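Local coordinates for protein HupZ (Streptococcus sp. 'group A', PDB 5ESC) that degrades heme in vitro as a dimeric split-barrel enzyme related to the pyridoxamine 5'-phosphate oxidases, at residues T85-A93 / G102-I110; Q13-A22 / N55-F66. All coordinates share one frame; numbering follows the deposited sequence. Where two conformers were deposited one is given.

Interaction 1: residues T85-A93 / G102-I110; sequences TEGAYYEAA and GVPKAVGII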
ATOM      1  N   THR A  85       8.122 -22.255  -6.485  1.00 15.85           N
ATOM      2  CA  THR A  85       7.199 -22.911  -7.431  1.00 16.78           C
ATOM      3  C   THR A  85       7.062 -24.431  -7.187  1.00 18.31           C
ATOM      4  O   THR A  85       6.406 -25.135  -7.944  1.00 19.99           O
ATOM      5  CB  THR A  85       7.665 -22.618  -8.840  1.00 17.61           C
ATOM      6  OG1 THR A  85       9.001 -23.102  -9.003  1.00 18.57           O
ATOM      7  CG2 THR A  85       7.592 -21.095  -9.203  1.00 17.35           C
ATOM      8  N   GLU A  86       7.632 -24.939  -6.110  1.00 17.85           N
ATOM      9  CA  GLU A  86       7.551 -26.336  -5.778  0.50 17.65           C
ATOM     10  C   GLU A  86       7.837 -26.425  -4.296  1.00 18.36           C
ATOM     11  O   GLU A  86       8.444 -25.494  -3.739  1.00 17.94           O
ATOM     12  CB  GLU A  86       8.575 -27.154  -6.636  0.50 20.09           C
ATOM     13  CG  GLU A  86       9.882 -26.390  -6.979  0.50 20.55           C
ATOM     14  CD  GLU A  86      10.967 -27.238  -7.636  0.50 24.40           C
ATOM     15  OE1 GLU A  86      10.797 -27.631  -8.805  0.50 27.84           O
ATOM     16  OE2 GLU A  86      12.026 -27.464  -7.017  0.50 26.00           O
ATOM     17  N   GLY A  87       7.456 -27.537  -3.664  1.00 17.39           N
ATOM     18  CA  GLY A  87       7.772 -27.766  -2.231  1.00 17.15           C
ATOM     19  C   GLY A  87       6.536 -27.525  -1.396  1.00 16.96           C
ATOM     20  O   GLY A  87       5.438 -27.249  -1.904  1.00 17.05           O
ATOM     21  N   ALA A  88       6.665 -27.664  -0.101  1.00 16.30           N
ATOM     22  CA  ALA A  88       5.506 -27.653   0.809  1.00 16.16           C
ATOM     23  C   ALA A  88       4.709 -26.395   0.849  1.00 15.01           C
ATOM     24  O   ALA A  88       3.514 -26.452   1.095  1.00 13.04           O
ATOM     25  CB  ALA A  88       6.010 -28.000   2.223  1.00 19.44           C
ATOM     26  N   TYR A  89       5.358 -25.187   0.696  1.00 12.20           N
ATOM     27  CA  TYR A  89       4.607 -24.003   0.731  1.00 11.47           C
ATOM     28  C   TYR A  89       3.716 -23.963  -0.544  1.00 11.67           C
ATOM     29  O   TYR A  89       2.539 -23.603  -0.501  1.00 11.26           O
ATOM     30  CB  TYR A  89       5.456 -22.793   0.740  1.00 13.59           C
ATOM     31  CG  TYR A  89       6.193 -22.506   2.003  1.00 13.32           C
ATOM     32  CD1 TYR A  89       5.513 -22.213   3.153  1.00 15.33           C
ATOM     33  CD2 TYR A  89       7.610 -22.460   1.993  1.00 17.67           C
ATOM     34  CE1 TYR A  89       6.256 -21.805   4.330  1.00 16.77           C
ATOM     35  CE2 TYR A  89       8.335 -22.074   3.131  1.00 21.48           C
ATOM     36  CZ  TYR A  89       7.637 -21.788   4.308  1.00 20.60           C
ATOM     37  OH  TYR A  89       8.435 -21.472   5.392  1.00 24.87           O
ATOM     38  N   TYR A  90       4.290 -24.266  -1.655  1.00 11.24           N
ATOM     39  CA  TYR A  90       3.590 -24.248  -2.923  1.00 12.25           C
ATOM     40  C   TYR A  90       2.430 -25.245  -2.951  1.00 13.57           C
ATOM     41  O   TYR A  90       1.373 -24.928  -3.401  1.00 13.93           O
ATOM     42  CB  TYR A  90       4.578 -24.480  -4.088  1.00 12.29           C
ATOM     43  CG  TYR A  90       3.842 -24.511  -5.399  1.00 13.98           C
ATOM     44  CD1 TYR A  90       3.332 -23.345  -5.918  1.00 13.32           C
ATOM     45  CD2 TYR A  90       3.533 -25.716  -6.026  1.00 15.47           C
ATOM     46  CE1 TYR A  90       2.617 -23.321  -7.110  1.00 14.01           C
ATOM     47  CE2 TYR A  90       2.825 -25.707  -7.243  1.00 19.15           C
ATOM     48  CZ  TYR A  90       2.313 -24.493  -7.723  1.00 17.72           C
ATOM     49  OH  TYR A  90       1.593 -24.395  -8.875  1.00 18.82           O
ATOM     50  N   GLU A  91       2.662 -26.479  -2.504  1.00 15.80           N
ATOM     51  CA  GLU A  91       1.589 -27.490  -2.437  1.00 16.74           C
ATOM     52  C   GLU A  91       0.443 -27.081  -1.519  1.00 16.11           C
ATOM     53  O   GLU A  91      -0.731 -27.238  -1.876  1.00 14.60           O
ATOM     54  CB  GLU A  91       2.154 -28.900  -2.070  1.00 19.49           C
ATOM     55  CG  GLU A  91       3.142 -29.451  -3.093  1.00 23.59           C
ATOM     56  CD  GLU A  91       2.543 -29.656  -4.492  1.00 30.81           C
ATOM     57  OE1 GLU A  91       1.406 -30.218  -4.548  1.00 40.28           O
ATOM     58  OE2 GLU A  91       3.169 -29.240  -5.540  1.00 28.14           O
ATOM     59  N   ALA A  92       0.761 -26.408  -0.380  1.00 15.53           N
ATOM     60  CA  ALA A  92      -0.277 -25.809   0.438  1.00 15.66           C
ATOM     61  C   ALA A  92      -1.079 -24.729  -0.340  1.00 14.72           C
ATOM     62  O   ALA A  92      -2.314 -24.651  -0.205  1.00 14.21           O
ATOM     63  CB  ALA A  92       0.261 -25.180   1.719  1.00 15.83           C
ATOM     64  N   ALA A  93      -0.372 -23.828  -1.058  1.00 11.35           N
ATOM     65  CA  ALA A  93      -0.999 -22.780  -1.792  1.00 10.21           C
ATOM     66  C   ALA A  93      -2.013 -23.351  -2.851  1.00 11.34           C
ATOM     67  O   ALA A  93      -3.142 -22.818  -3.089  1.00 11.48           O
ATOM     68  CB  ALA A  93       0.049 -21.910  -2.471  1.00 10.04           C
ATOM     69  N   GLY A 102      -7.990 -19.770  -9.382  1.00 26.43           N
ATOM     70  CA  GLY A 102      -7.183 -20.691 -10.223  1.00 25.62           C
ATOM     71  C   GLY A 102      -5.929 -21.271  -9.506  1.00 25.52           C
ATOM     72  O   GLY A 102      -5.586 -20.904  -8.369  1.00 20.32           O
ATOM     73  N   VAL A 103      -5.297 -22.202 -10.179  1.00 22.63           N
ATOM     74  CA  VAL A 103      -4.086 -22.868  -9.712  1.00 22.83           C
ATOM     75  C   VAL A 103      -2.954 -21.826  -9.612  1.00 19.40           C
ATOM     76  O   VAL A 103      -2.721 -21.090 -10.547  1.00 16.95           O
ATOM     77  CB  VAL A 103      -3.639 -23.942 -10.674  1.00 23.10           C
ATOM     78  CG1 VAL A 103      -2.485 -24.739 -10.076  1.00 21.69           C
ATOM     79  CG2 VAL A 103      -4.839 -24.861 -11.014  1.00 27.78           C
ATOM     80  N   PRO A 104      -2.253 -21.774  -8.471  1.00 16.48           N
ATOM     81  CA  PRO A 104      -1.226 -20.698  -8.469  1.00 14.70           C
ATOM     82  C   PRO A 104      -0.099 -20.972  -9.429  1.00 13.72           C
ATOM     83  O   PRO A 104       0.286 -22.084  -9.556  1.00 16.57           O
ATOM     84  CB  PRO A 104      -0.719 -20.684  -7.004  1.00 12.91           C
ATOM     85  CG  PRO A 104      -1.013 -22.036  -6.530  1.00 13.43           C
ATOM     86  CD  PRO A 104      -2.282 -22.515  -7.212  1.00 16.27           C
ATOM     87  N   LYS A 105       0.499 -19.958 -10.000  1.00 13.14           N
ATOM     88  CA  LYS A 105       1.739 -20.129 -10.705  1.00 13.47           C
ATOM     89  C   LYS A 105       2.877 -20.306  -9.651  1.00 15.09           C
ATOM     90  O   LYS A 105       3.864 -20.979  -9.887  1.00 14.15           O
ATOM     91  CB  LYS A 105       2.036 -18.879 -11.503  1.00 15.27           C
ATOM     92  CG  LYS A 105       1.214 -18.713 -12.764  1.00 18.22           C
ATOM     93  CD  LYS A 105       1.674 -17.461 -13.561  1.00 24.89           C
ATOM     94  CE  LYS A 105       1.147 -17.612 -15.033  1.00 30.08           C
ATOM     95  NZ  LYS A 105       0.446 -16.450 -15.536  1.00 38.49           N
ATOM     96  N   ALA A 106       2.736 -19.694  -8.490  1.00 14.30           N
ATOM     97  CA  ALA A 106       3.825 -19.785  -7.481  1.00 13.77           C
ATOM     98  C   ALA A 106       3.268 -19.433  -6.134  1.00 13.69           C
ATOM     99  O   ALA A 106       2.103 -19.045  -6.041  1.00 11.71           O
ATOM    100  CB  ALA A 106       4.976 -18.849  -7.870  1.00 14.19           C
ATOM    101  N   VAL A 107       4.084 -19.534  -5.080  1.00 12.33           N
ATOM    102  CA  VAL A 107       3.700 -19.019  -3.802  1.00 11.19           C
ATOM    103  C   VAL A 107       4.730 -17.927  -3.361  1.00 10.11           C
ATOM    104  O   VAL A 107       5.926 -18.100  -3.578  1.00 10.66           O
ATOM    105  CB  VAL A 107       3.612 -20.184  -2.737  1.00 11.21           C
ATOM    106  CG1 VAL A 107       4.930 -20.967  -2.536  1.00 10.88           C
ATOM    107  CG2 VAL A 107       2.990 -19.683  -1.426  1.00 10.61           C
ATOM    108  N   GLY A 108       4.258 -16.839  -2.802  1.00 10.08           N
ATOM    109  CA  GLY A 108       5.098 -15.789  -2.248  1.00 10.03           C
ATOM    110  C   GLY A 108       5.228 -16.111  -0.759  1.00  9.93           C
ATOM    111  O   GLY A 108       4.233 -16.439  -0.126  1.00  8.89           O
ATOM    112  N   ILE A 109       6.417 -15.978  -0.161  1.00 10.29           N
ATOM    113  CA  ILE A 109       6.584 -16.346   1.216  1.00  8.54           C
ATOM    114  C   ILE A 109       7.277 -15.142   1.854  1.00  9.09           C
ATOM    115  O   ILE A 109       8.331 -14.745   1.307  1.00 11.74           O
ATOM    116  CB  ILE A 109       7.493 -17.493   1.317  1.00  8.50           C
ATOM    117  CG1 ILE A 109       6.854 -18.767   0.776  1.00  7.74           C
ATOM    118  CG2 ILE A 109       7.756 -17.869   2.816  1.00  9.07           C
ATOM    119  CD1 ILE A 109       7.913 -19.472  -0.000  1.00  8.42           C
ATOM    120  N   ILE A 110       6.725 -14.559   2.905  1.00  8.79           N
ATOM    121  CA  ILE A 110       7.253 -13.310   3.426  1.00 10.08           C
ATOM    122  C   ILE A 110       7.786 -13.682   4.797  1.00 10.74           C
ATOM    123  O   ILE A 110       7.020 -14.094   5.619  1.00 11.79           O
ATOM    124  CB  ILE A 110       6.196 -12.244   3.546  1.00 10.79           C
ATOM    125  CG1 ILE A 110       5.670 -11.751   2.172  1.00 13.16           C
ATOM    126  CG2 ILE A 110       6.654 -10.979   4.227  1.00 13.78           C
ATOM    127  CD1 ILE A 110       4.844 -12.724   1.412  1.00 16.33           C
TER
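Val107, Ile109 and Pro104 meet Tyr89, Tyr90 and Ala93 where the start of helix 88-97 lies across strand 106-117 of the split barrel, the two short axes 7.6 Å apart at 115°. Apolar packing makes up most of the contact. The two branches of Val107 both touch the first helical turn: CG1 reaches the backbone N of Tyr90 (3.5 Å), while CG2, anti to its own backbone N, turns to CB of Ala93 (3.8 Å). Pro104 CG touches both Ala93 and CE1 of Tyr90. At the other end Ile109 crosses Tyr89 at about a right angle; its CG1 makes a CH-pi contact over one ring face, 4.1 Å from the centroid, and its CD1 lies against CD2 of that ring. Trp37 meets the Tyr89 ring edge-to-face. Thr85, in the loop before the helix, sets CG2 against CB of Ala106 at the start of the strand, where Lys105 and Ala106 form a classic beta bulge opposite Glu46. The polar part is a single hydrogen bond. With CG anti to the backbone N (chi1 178°), the Tyr90 ring runs toward the Pro104 loop, and its OH donates to Pro104 O at 2.7 Å, tilted 22° from the carbonyl plane.

Interaction 2: residues Q13-A22 / N55-F66; sequences QLAMVATVDA and NIEDNGKIEIAF
Thr19 and Asn55 meet at a slant where strand 15-20 runs past helix 51-59. Asn55 ND2 donates almost straight to Thr19 OG1 (2.9 Å, 166°), with the hydroxyl close to the amide plane; its OD1, near CB of Asp21, also accepts from Gln51, which fixes the amide flip. One turn on, Asn59 lies across Val20 at about a right angle. Its ND2 gives Val20 O a straight bond of 2.9 Å that arrives from above the carbonyl plane, while OD1 accepts from Lys61 N in an Asx turn. A water held by Val20 N sits beside that oxygen. Along the antiparallel ladder, part of the split-barrel sheet, Met16-Ala65 and Ala18-Glu63 are hydrogen-bonded pairs, with Val17-Ile64 a non-hydrogen-bonded pair between them. Val17 CG1, anti to its backbone N (chi1 177°), presses diagonally on Ile62 CD1 at 3.3 Å, a tight carbon contact; Thr19 lies alongside Ile62, pointing the same way. Further down, Ala15 CB touches CZ of Phe66 (3.5 Å), while Gln13 O lies at that ring's edge, in its plane. Glu63 turns its carboxylate to Arg76 and to Gln25 of the second subunit. Strand 15-20 runs between strands 26-31 and 61-68, with helix 51-59 packed against Thr19 and Val17 through Thr52.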
ATOM      1  N   GLN A  13      -9.003  -7.789   6.978  1.00 27.72           N
ATOM      2  CA  GLN A  13      -8.697  -6.674   6.068  1.00 24.27           C
ATOM      3  C   GLN A  13      -7.834  -7.185   4.891  1.00 25.08           C
ATOM      4  O   GLN A  13      -7.269  -8.278   4.940  1.00 21.24           O
ATOM      5  CB  GLN A  13      -7.993  -5.526   6.821  1.00 25.71           C
ATOM      6  CG  GLN A  13      -8.681  -5.024   8.094  1.00 29.45           C
ATOM      7  CD  GLN A  13     -10.090  -4.502   7.813  1.00 29.40           C
ATOM      8  OE1 GLN A  13     -10.394  -4.107   6.690  1.00 27.37           O
ATOM      9  NE2 GLN A  13     -10.977  -4.624   8.801  1.00 31.77           N
ATOM     10  N   LEU A  14      -7.849  -6.415   3.820  1.00 22.72           N
ATOM     11  CA  LEU A  14      -7.054  -6.625   2.638  1.00 22.08           C
ATOM     12  C   LEU A  14      -5.575  -6.240   2.843  1.00 20.75           C
ATOM     13  O   LEU A  14      -5.243  -5.055   3.162  1.00 23.41           O
ATOM     14  CB  LEU A  14      -7.590  -5.759   1.507  1.00 23.62           C
ATOM     15  CG  LEU A  14      -7.052  -5.969   0.106  1.00 24.41           C
ATOM     16  CD1 LEU A  14      -7.084  -7.459  -0.167  1.00 27.01           C
ATOM     17  CD2 LEU A  14      -7.870  -5.247  -0.948  1.00 27.87           C
ATOM     18  N   ALA A  15      -4.700  -7.186   2.551  1.00 18.20           N
ATOM     19  CA  ALA A  15      -3.226  -6.961   2.571  1.00 16.41           C
ATOM     20  C   ALA A  15      -2.875  -6.032   1.447  1.00 14.92           C
ATOM     21  O   ALA A  15      -3.188  -6.313   0.282  1.00 16.01           O
ATOM     22  CB  ALA A  15      -2.509  -8.275   2.391  1.00 15.30           C
ATOM     23  N   MET A  16      -2.330  -4.894   1.763  1.00 13.89           N
ATOM     24  CA  MET A  16      -1.736  -4.061   0.732  1.00 14.60           C
ATOM     25  C   MET A  16      -0.213  -4.206   0.786  1.00 14.12           C
ATOM     26  O   MET A  16       0.459  -4.026   1.889  1.00 13.71           O
ATOM     27  CB  MET A  16      -2.209  -2.588   0.868  1.00 15.94           C
ATOM     28  CG  MET A  16      -3.724  -2.456   0.800  1.00 21.75           C
ATOM     29  SD  MET A  16      -4.351  -2.721  -0.868  1.00 30.27           S
ATOM     30  CE  MET A  16      -3.147  -1.943  -1.915  1.00 22.16           C
ATOM     31  N   VAL A  17       0.371  -4.475  -0.375  1.00 14.41           N
ATOM     32  CA  VAL A  17       1.796  -4.852  -0.487  1.00 15.59           C
ATOM     33  C   VAL A  17       2.590  -3.885  -1.260  1.00 15.44           C
ATOM     34  O   VAL A  17       2.261  -3.568  -2.400  1.00 15.10           O
ATOM     35  CB  VAL A  17       1.969  -6.267  -1.117  1.00 17.67           C
ATOM     36  CG1 VAL A  17       3.470  -6.583  -1.294  1.00 20.04           C
ATOM     37  CG2 VAL A  17       1.149  -7.315  -0.311  1.00 19.18           C
ATOM     38  N   ALA A  18       3.673  -3.378  -0.660  1.00 12.36           N
ATOM     39  CA  ALA A  18       4.580  -2.528  -1.318  1.00 11.74           C
ATOM     40  C   ALA A  18       5.950  -3.182  -1.586  1.00 13.60           C
ATOM     41  O   ALA A  18       6.551  -3.785  -0.643  1.00 11.01           O
ATOM     42  CB  ALA A  18       4.809  -1.235  -0.476  1.00 13.82           C
ATOM     43  N   THR A  19       6.503  -2.995  -2.775  1.00 12.05           N
ATOM     44  CA  THR A  19       7.827  -3.558  -3.127  1.00 11.73           C
ATOM     45  C   THR A  19       8.543  -2.455  -3.894  1.00 13.08           C
ATOM     46  O   THR A  19       7.963  -1.366  -4.102  1.00 14.05           O
ATOM     47  CB  THR A  19       7.650  -4.835  -3.988  1.00 11.71           C
ATOM     48  OG1 THR A  19       6.823  -4.522  -5.128  1.00 13.91           O
ATOM     49  CG2 THR A  19       7.068  -6.029  -3.165  1.00 10.57           C
ATOM     50  N   VAL A  20       9.701  -2.722  -4.440  1.00 12.97           N
ATOM     51  CA  VAL A  20      10.501  -1.740  -5.164  1.00 13.97           C
ATOM     52  C   VAL A  20      11.223  -2.454  -6.292  1.00 15.76           C
ATOM     53  O   VAL A  20      11.572  -3.646  -6.173  1.00 12.81           O
ATOM     54  CB  VAL A  20      11.463  -1.034  -4.194  1.00 15.24           C
ATOM     55  CG1 VAL A  20      12.434  -2.026  -3.581  1.00 14.63           C
ATOM     56  CG2 VAL A  20      12.240   0.037  -4.934  1.00 18.99           C
ATOM     57  N   ASP A  21      11.317  -1.828  -7.462  1.00 18.16           N
ATOM     58  CA  ASP A  21      12.047  -2.441  -8.583  1.00 20.07           C
ATOM     59  C   ASP A  21      13.543  -2.120  -8.511  1.00 23.88           C
ATOM     60  O   ASP A  21      13.996  -1.392  -7.590  1.00 21.19           O
ATOM     61  CB  ASP A  21      11.436  -2.102  -9.938  1.00 23.04           C
ATOM     62  CG  ASP A  21      11.742  -0.701 -10.413  1.00 25.24           C
ATOM     63  OD1 ASP A  21      12.507   0.020  -9.757  1.00 26.07           O
ATOM     64  OD2 ASP A  21      11.179  -0.322 -11.453  1.00 30.09           O
ATOM     65  N   ALA A  22      14.312  -2.692  -9.434  1.00 24.83           N
ATOM     66  CA  ALA A  22      15.767  -2.480  -9.469  1.00 28.61           C
ATOM     67  C   ALA A  22      16.184  -1.010  -9.672  1.00 28.81           C
ATOM     68  O   ALA A  22      17.185  -0.585  -9.142  1.00 32.61           O
ATOM     69  CB  ALA A  22      16.387  -3.354 -10.541  1.00 29.58           C
ATOM     70  N   ASN A  55       9.590  -7.747  -8.570  1.00 11.83           N
ATOM     71  CA  ASN A  55      10.329  -7.007  -7.561  1.00 13.40           C
ATOM     72  C   ASN A  55      10.814  -7.954  -6.458  1.00 12.54           C
ATOM     73  O   ASN A  55      11.979  -7.851  -6.008  1.00 14.65           O
ATOM     74  CB  ASN A  55       9.449  -5.893  -6.975  1.00 13.32           C
ATOM     75  CG  ASN A  55       9.172  -4.748  -7.968  1.00 14.61           C
ATOM     76  OD1 ASN A  55       9.724  -4.675  -9.041  1.00 16.84           O
ATOM     77  ND2 ASN A  55       8.271  -3.859  -7.573  1.00 12.80           N
ATOM     78  N   ILE A  56       9.925  -8.833  -5.948  1.00 12.84           N
ATOM     79  CA  ILE A  56      10.365  -9.871  -4.944  1.00 13.43           C
ATOM     80  C   ILE A  56      11.562 -10.730  -5.444  1.00 14.44           C
ATOM     81  O   ILE A  56      12.576 -10.877  -4.767  1.00 12.45           O
ATOM     82  CB  ILE A  56       9.213 -10.777  -4.437  1.00 12.84           C
ATOM     83  CG1 ILE A  56       8.241  -9.955  -3.558  1.00 13.75           C
ATOM     84  CG2 ILE A  56       9.725 -11.997  -3.708  1.00 13.25           C
ATOM     85  CD1 ILE A  56       6.875 -10.565  -3.460  1.00 15.00           C
ATOM     86  N   GLU A  57      11.451 -11.212  -6.663  1.00 14.44           N
ATOM     87  CA  GLU A  57      12.556 -11.976  -7.260  1.00 18.23           C
ATOM     88  C   GLU A  57      13.794 -11.118  -7.472  1.00 17.04           C
ATOM     89  O   GLU A  57      14.873 -11.632  -7.271  1.00 17.15           O
ATOM     90  CB  GLU A  57      12.109 -12.665  -8.591  1.00 20.29           C
ATOM     91  CG  GLU A  57      10.965 -13.612  -8.335  1.00 24.25           C
ATOM     92  CD  GLU A  57      10.483 -14.367  -9.593  1.00 30.57           C
ATOM     93  OE1 GLU A  57      11.212 -14.328 -10.570  1.00 44.35           O
ATOM     94  OE2 GLU A  57       9.418 -15.002  -9.623  1.00 28.65           O
ATOM     95  N   ASP A  58      13.649  -9.842  -7.844  1.00 15.95           N
ATOM     96  CA  ASP A  58      14.798  -8.953  -7.983  1.00 16.80           C
ATOM     97  C   ASP A  58      15.558  -8.681  -6.667  1.00 18.18           C
ATOM     98  O   ASP A  58      16.795  -8.729  -6.632  1.00 15.79           O
ATOM     99  CB  ASP A  58      14.464  -7.593  -8.589  1.00 18.93           C
ATOM    100  CG  ASP A  58      15.715  -6.703  -8.769  1.00 25.45           C
ATOM    101  OD1 ASP A  58      16.504  -6.985  -9.704  1.00 28.91           O
ATOM    102  OD2 ASP A  58      15.944  -5.764  -7.938  1.00 25.02           O
ATOM    103  N   ASN A  59      14.840  -8.353  -5.605  1.00 15.27           N
ATOM    104  CA  ASN A  59      15.544  -7.869  -4.369  1.00 15.79           C
ATOM    105  C   ASN A  59      14.903  -8.275  -3.050  1.00 13.93           C
ATOM    106  O   ASN A  59      15.380  -7.961  -1.995  1.00 14.14           O
ATOM    107  CB  ASN A  59      15.707  -6.338  -4.451  1.00 14.99           C
ATOM    108  CG  ASN A  59      14.369  -5.627  -4.571  1.00 15.24           C
ATOM    109  OD1 ASN A  59      13.499  -5.709  -3.644  1.00 14.55           O
ATOM    110  ND2 ASN A  59      14.118  -4.990  -5.726  1.00 12.71           N
ATOM    111  N   GLY A  60      13.752  -8.909  -3.098  1.00 12.71           N
ATOM    112  CA  GLY A  60      13.171  -9.427  -1.842  1.00 12.25           C
ATOM    113  C   GLY A  60      12.447  -8.466  -0.934  1.00 12.29           C
ATOM    114  O   GLY A  60      11.754  -8.955  -0.012  1.00 11.64           O
ATOM    115  N   LYS A  61      12.575  -7.146  -1.151  1.00  9.95           N
ATOM    116  CA  LYS A  61      12.106  -6.179  -0.132  1.00 12.05           C
ATOM    117  C   LYS A  61      10.621  -6.048  -0.138  1.00 12.80           C
ATOM    118  O   LYS A  61       9.997  -5.989  -1.218  1.00 11.92           O
ATOM    119  CB  LYS A  61      12.694  -4.829  -0.318  1.00 13.19           C
ATOM    120  CG  LYS A  61      14.234  -4.806  -0.174  1.00 16.66           C
ATOM    121  CD  LYS A  61      14.750  -3.387  -0.395  1.00 19.49           C
ATOM    122  CE  LYS A  61      16.193  -3.192   0.042  1.00 24.25           C
ATOM    123  NZ  LYS A  61      17.037  -3.632  -1.074  1.00 30.25           N
ATOM    124  N   ILE A  62      10.033  -6.102   1.053  1.00 12.34           N
ATOM    125  CA  ILE A  62       8.585  -6.053   1.112  1.00 12.52           C
ATOM    126  C   ILE A  62       8.042  -5.441   2.348  1.00 12.84           C
ATOM    127  O   ILE A  62       8.651  -5.584   3.418  1.00 11.92           O
ATOM    128  CB  ILE A  62       7.965  -7.464   0.842  1.00 13.19           C
ATOM    129  CG1 ILE A  62       6.457  -7.363   0.683  1.00 13.58           C
ATOM    130  CG2 ILE A  62       8.338  -8.441   1.933  1.00 11.71           C
ATOM    131  CD1 ILE A  62       5.973  -8.502  -0.193  1.00 15.97           C
ATOM    132  N   GLU A  63       6.916  -4.741   2.240  1.00 12.59           N
ATOM    133  CA  GLU A  63       6.160  -4.270   3.384  1.00 14.37           C
ATOM    134  C   GLU A  63       4.733  -4.506   3.117  1.00 16.11           C
ATOM    135  O   GLU A  63       4.276  -4.344   1.978  1.00 14.51           O
ATOM    136  CB  GLU A  63       6.380  -2.763   3.728  1.00 18.00           C
ATOM    137  CG  GLU A  63       7.849  -2.365   3.825  1.00 21.94           C
ATOM    138  CD  GLU A  63       8.145  -1.105   4.663  1.00 30.15           C
ATOM    139  OE1 GLU A  63       7.154  -0.372   4.936  1.00 30.83           O
ATOM    140  OE2 GLU A  63       9.382  -0.904   5.043  1.00 26.73           O
ATOM    141  N   ILE A  64       4.011  -4.976   4.136  1.00 13.43           N
ATOM    142  CA  ILE A  64       2.642  -5.293   3.949  1.00 14.37           C
ATOM    143  C   ILE A  64       1.877  -4.524   4.983  1.00 15.08           C
ATOM    144  O   ILE A  64       2.266  -4.531   6.192  1.00 16.11           O
ATOM    145  CB  ILE A  64       2.322  -6.816   4.216  1.00 14.40           C
ATOM    146  CG1 ILE A  64       3.241  -7.754   3.439  1.00 17.32           C
ATOM    147  CG2 ILE A  64       0.839  -7.110   3.981  1.00 17.04           C
ATOM    148  CD1 ILE A  64       3.176  -9.155   4.039  1.00 22.48           C
ATOM    149  N   ALA A  65       0.784  -3.895   4.564  1.00 13.48           N
ATOM    150  CA  ALA A  65      -0.085  -3.170   5.475  1.00 14.28           C
ATOM    151  C   ALA A  65      -1.516  -3.716   5.566  1.00 15.20           C
ATOM    152  O   ALA A  65      -2.106  -4.118   4.551  1.00 15.80           O
ATOM    153  CB  ALA A  65      -0.029  -1.670   5.164  1.00 13.60           C
ATOM    154  N   PHE A  66      -2.054  -3.775   6.785  1.00 14.67           N
ATOM    155  CA  PHE A  66      -3.417  -4.149   7.038  1.00 16.62           C
ATOM    156  C   PHE A  66      -4.026  -3.022   7.867  1.00 17.52           C
ATOM    157  O   PHE A  66      -3.460  -2.680   8.925  1.00 19.03           O
ATOM    158  CB  PHE A  66      -3.501  -5.434   7.885  1.00 16.70           C
ATOM    159  CG  PHE A  66      -3.071  -6.640   7.160  1.00 16.82           C
ATOM    160  CD1 PHE A  66      -3.958  -7.297   6.347  1.00 16.74           C
ATOM    161  CD2 PHE A  66      -1.744  -7.078   7.229  1.00 16.10           C
ATOM    162  CE1 PHE A  66      -3.588  -8.455   5.709  1.00 21.33           C
ATOM    163  CE2 PHE A  66      -1.362  -8.227   6.564  1.00 17.54           C
ATOM    164  CZ  PHE A  66      -2.285  -8.892   5.784  1.00 16.57           C
TER
HETATM  165  O   HOH W   1      10.863  -5.293  -3.699  1.00 13.48           O
HETATM  166  O   HOH W   2      12.448  -5.163 -10.569  1.00 34.54           O

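How the interactions relate
Both contacts are built on the same antiparallel sheet, but at different depths. Interaction 2 is a buried contact whose centre lies about 7 Å from that of the chain; it pairs neighbouring strands through backbone bonds and adds asparagine amides of helix 51-59 and bound waters. The centre of interaction 1 lies about 12 Å from that of the chain, and the contact is only partly buried: a helix covers a strand, mostly through apolar side chains. Their centres are about 17 Å apart, yet they touch where Ile110 CG2 meets Ile62 CG2 at 3.8 Å. Helix 51-59, part of interaction 2, also touches interaction 1, where Arg53 meets Thr85 and Ala106. The second subunit packs on interaction 2 alone.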